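Local coordinates for extracellular solute-binding protein, family 5 (Chelativorans sp., PDB 6WM6) that binds EDTA and other aminopolycarboxylates in the periplasm, probably delivering them to an ABC transporter for uptake, at residues Asp283-Ala288 / Phe298-Ser303. Sequence-based numbering, arbitrary orientation. Where two conformers were deposited one is given.
Sequences DMVEQA and FQMNPS
Val285 turns one methyl to Phe298 and the other to Met300, so a single helix residue meets both side chains. Every touch across this contact is apolar; no hydrogen bond joins the two segments. On the methionine side, CG2 of Val285 lies 3.5 Å from SD of Met300, with CE of Met300 close by. The methionine runs straight out as far as SD and then bends at chi3 (62°), which turns the terminal methyl aside from the valine; a straight chain would crowd CE against CG2. The other branch, CG1, anti to the backbone N (chi1 174°), is directed at the phenyl ring, where CE2 and CZ of Phe298 are both 4.1 Å away; the two side chains cross at about a right angle. One turn along, CB of Ala288 comes obliquely to the ring, 4.2 Å from CD1 of Phe298, the atom across the ring from CE2. With an alanine in place of Val285 both methyls go, and the sulfur of Met300 and the CE2/CZ end of the ring would probably lose their valine packing, with the methionine end less restrained. Ile535 of strand 524-537 touches both Ala288 and Phe298, while Pro531 of the same strand meets Met300. Backbone hydrogen bonds of Gln299 with Leu534 and of Asn301 with Thr532 tie the segment 298-303 to that strand. This is local helix-on-sheet packing in a family 5 solute-binding protein: helix 282-290 lies in the chain between strands 274-275 and 296-299, both antiparallel to 524-537, and packs on the strand that follows it.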
ATOM      1  N   ASP A 283      23.841  -2.611  -1.657  1.00 29.54           N
ATOM      2  CA  ASP A 283      24.783  -1.506  -1.497  0.52 33.70           C
ATOM      3  C   ASP A 283      24.239  -0.454  -0.540  1.00 27.44           C
ATOM      4  O   ASP A 283      24.982   0.101   0.278  1.00 27.41           O
ATOM      5  CB  ASP A 283      25.104  -0.871  -2.848  0.52 37.74           C
ATOM      6  CG  ASP A 283      26.123   0.249  -2.726  0.52 38.85           C
ATOM      7  OD1 ASP A 283      27.261  -0.027  -2.295  0.52 45.15           O
ATOM      8  OD2 ASP A 283      25.780   1.404  -3.055  0.52 46.10           O
ATOM      9  N   MET A 284      22.941  -0.168  -0.622  1.00 27.33           N
ATOM     10  CA  MET A 284      22.341   0.816   0.274  1.00 31.30           C
ATOM     11  C   MET A 284      22.412   0.353   1.723  1.00 26.92           C
ATOM     12  O   MET A 284      22.752   1.140   2.617  1.00 27.47           O
ATOM     13  CB  MET A 284      20.891   1.043  -0.160  1.00 42.88           C
ATOM     14  CG  MET A 284      20.124   2.043   0.676  1.00 57.73           C
ATOM     15  SD  MET A 284      18.411   2.178   0.117  1.00 61.73           S
ATOM     16  CE  MET A 284      18.656   2.538  -1.632  1.00 63.23           C
ATOM     17  N   VAL A 285      22.131  -0.933   1.972  1.00 26.96           N
ATOM     18  CA  VAL A 285      22.207  -1.472   3.326  1.00 28.11           C
ATOM     19  C   VAL A 285      23.632  -1.405   3.852  1.00 25.67           C
ATOM     20  O   VAL A 285      23.868  -1.038   5.010  1.00 27.65           O
ATOM     21  CB  VAL A 285      21.666  -2.918   3.347  1.00 29.33           C
ATOM     22  CG1 VAL A 285      21.881  -3.546   4.714  1.00 33.75           C
ATOM     23  CG2 VAL A 285      20.203  -2.930   2.961  1.00 32.24           C
ATOM     24  N   GLU A 286      24.602  -1.786   3.020  1.00 25.95           N
ATOM     25  CA  GLU A 286      25.986  -1.778   3.464  1.00 25.55           C
ATOM     26  C   GLU A 286      26.442  -0.361   3.774  1.00 24.38           C
ATOM     27  O   GLU A 286      27.128  -0.123   4.778  1.00 27.18           O
ATOM     28  CB  GLU A 286      26.872  -2.427   2.401  1.00 33.22           C
ATOM     29  CG  GLU A 286      26.668  -3.936   2.282  1.00 50.97           C
ATOM     30  CD  GLU A 286      27.414  -4.546   1.108  1.00 60.73           C
ATOM     31  OE1 GLU A 286      27.933  -3.784   0.263  1.00 62.02           O
ATOM     32  OE2 GLU A 286      27.477  -5.790   1.032  1.00 62.28           O
ATOM     33  N   GLN A 287      26.029   0.600   2.950  1.00 24.55           N
ATOM     34  CA  GLN A 287      26.391   1.991   3.206  1.00 26.38           C
ATOM     35  C   GLN A 287      25.795   2.483   4.520  1.00 26.99           C
ATOM     36  O   GLN A 287      26.480   3.107   5.334  1.00 28.06           O
ATOM     37  CB  GLN A 287      25.937   2.862   2.039  1.00 35.46           C
ATOM     38  CG  GLN A 287      26.473   4.273   2.104  1.00 59.79           C
ATOM     39  CD  GLN A 287      26.424   4.974   0.765  1.00 72.19           C
ATOM     40  OE1 GLN A 287      26.035   4.385  -0.247  1.00 72.22           O
ATOM     41  NE2 GLN A 287      26.824   6.242   0.750  1.00 78.41           N
ATOM     42  N   ALA A 288      24.509   2.209   4.749  1.00 24.31           N
ATOM     43  CA  ALA A 288      23.882   2.638   5.992  1.00 27.71           C
ATOM     44  C   ALA A 288      24.544   2.005   7.205  1.00 24.66           C
ATOM     45  O   ALA A 288      24.775   2.677   8.223  1.00 25.82           O
ATOM     46  CB  ALA A 288      22.394   2.269   5.961  1.00 27.53           C
ATOM     47  N   PHE A 298      19.192   1.602  11.314  1.00 18.24           N
ATOM     48  CA  PHE A 298      18.185   1.279  10.312  1.00 17.94           C
ATOM     49  C   PHE A 298      17.339   0.092  10.747  1.00 17.63           C
ATOM     50  O   PHE A 298      17.762  -0.731  11.560  1.00 19.05           O
ATOM     51  CB  PHE A 298      18.815   1.046   8.922  1.00 19.68           C
ATOM     52  CG  PHE A 298      19.713  -0.142   8.826  1.00 20.97           C
ATOM     53  CD1 PHE A 298      21.035  -0.063   9.218  1.00 25.31           C
ATOM     54  CD2 PHE A 298      19.239  -1.339   8.318  1.00 26.62           C
ATOM     55  CE1 PHE A 298      21.878  -1.159   9.122  1.00 28.57           C
ATOM     56  CE2 PHE A 298      20.076  -2.443   8.218  1.00 30.28           C
ATOM     57  CZ  PHE A 298      21.393  -2.348   8.620  1.00 32.44           C
ATOM     58  N   GLN A 299      16.136   0.047  10.200  1.00 16.04           N
ATOM     59  CA  GLN A 299      15.173  -1.039  10.392  1.00 15.54           C
ATOM     60  C   GLN A 299      14.693  -1.448   9.006  1.00 16.94           C
ATOM     61  O   GLN A 299      14.447  -0.592   8.144  1.00 17.35           O
ATOM     62  CB  GLN A 299      13.986  -0.586  11.215  1.00 15.43           C
ATOM     63  CG  GLN A 299      14.310  -0.155  12.637  1.00 15.89           C
ATOM     64  CD  GLN A 299      13.158   0.545  13.303  1.00 16.04           C
ATOM     65  OE1 GLN A 299      11.997   0.198  13.106  1.00 16.04           O
ATOM     66  NE2 GLN A 299      13.453   1.570  14.115  1.00 15.94           N
ATOM     67  N   MET A 300      14.550  -2.757   8.770  1.00 15.82           N
ATOM     68  CA  MET A 300      14.052  -3.286   7.523  1.00 16.89           C
ATOM     69  C   MET A 300      13.146  -4.476   7.804  1.00 16.34           C
ATOM     70  O   MET A 300      13.489  -5.319   8.641  1.00 18.12           O
ATOM     71  CB  MET A 300      15.207  -3.774   6.653  1.00 18.83           C
ATOM     72  CG  MET A 300      16.188  -2.694   6.278  1.00 18.79           C
ATOM     73  SD  MET A 300      17.507  -3.284   5.215  1.00 23.99           S
ATOM     74  CE  MET A 300      16.608  -3.797   3.787  1.00 20.98           C
ATOM     75  N   ASN A 301      12.029  -4.556   7.084  1.00 15.21           N
ATOM     76  CA  ASN A 301      11.043  -5.610   7.289  1.00 14.80           C
ATOM     77  C   ASN A 301      10.399  -5.956   5.949  1.00 15.35           C
ATOM     78  O   ASN A 301      10.426  -5.151   5.006  1.00 15.94           O
ATOM     79  CB  ASN A 301       9.954  -5.158   8.274  1.00 15.62           C
ATOM     80  CG  ASN A 301      10.490  -4.913   9.649  1.00 18.16           C
ATOM     81  OD1 ASN A 301      10.819  -5.836  10.394  1.00 18.95           O
ATOM     82  ND2 ASN A 301      10.611  -3.641   9.998  1.00 16.99           N
ATOM     83  N   PRO A 302       9.741  -7.112   5.847  1.00 14.69           N
ATOM     84  CA  PRO A 302       8.940  -7.367   4.644  1.00 14.27           C
ATOM     85  C   PRO A 302       7.771  -6.399   4.545  1.00 15.58           C
ATOM     86  O   PRO A 302       6.989  -6.254   5.488  1.00 18.56           O
ATOM     87  CB  PRO A 302       8.454  -8.823   4.817  1.00 15.77           C
ATOM     88  CG  PRO A 302       9.343  -9.402   5.843  1.00 19.00           C
ATOM     89  CD  PRO A 302       9.833  -8.288   6.738  1.00 16.55           C
ATOM     90  N   SER A 303       7.650  -5.732   3.402  1.00 15.51           N
ATOM     91  CA  SER A 303       6.618  -4.737   3.116  1.00 16.69           C
ATOM     92  C   SER A 303       5.290  -5.419   2.796  1.00 16.74           C
ATOM     93  O   SER A 303       5.230  -6.597   2.426  1.00 17.23           O
ATOM     94  CB  SER A 303       7.039  -3.978   1.811  1.00 18.75           C
ATOM     95  OG  SER A 303       6.169  -2.922   1.461  1.00 25.22           O
TER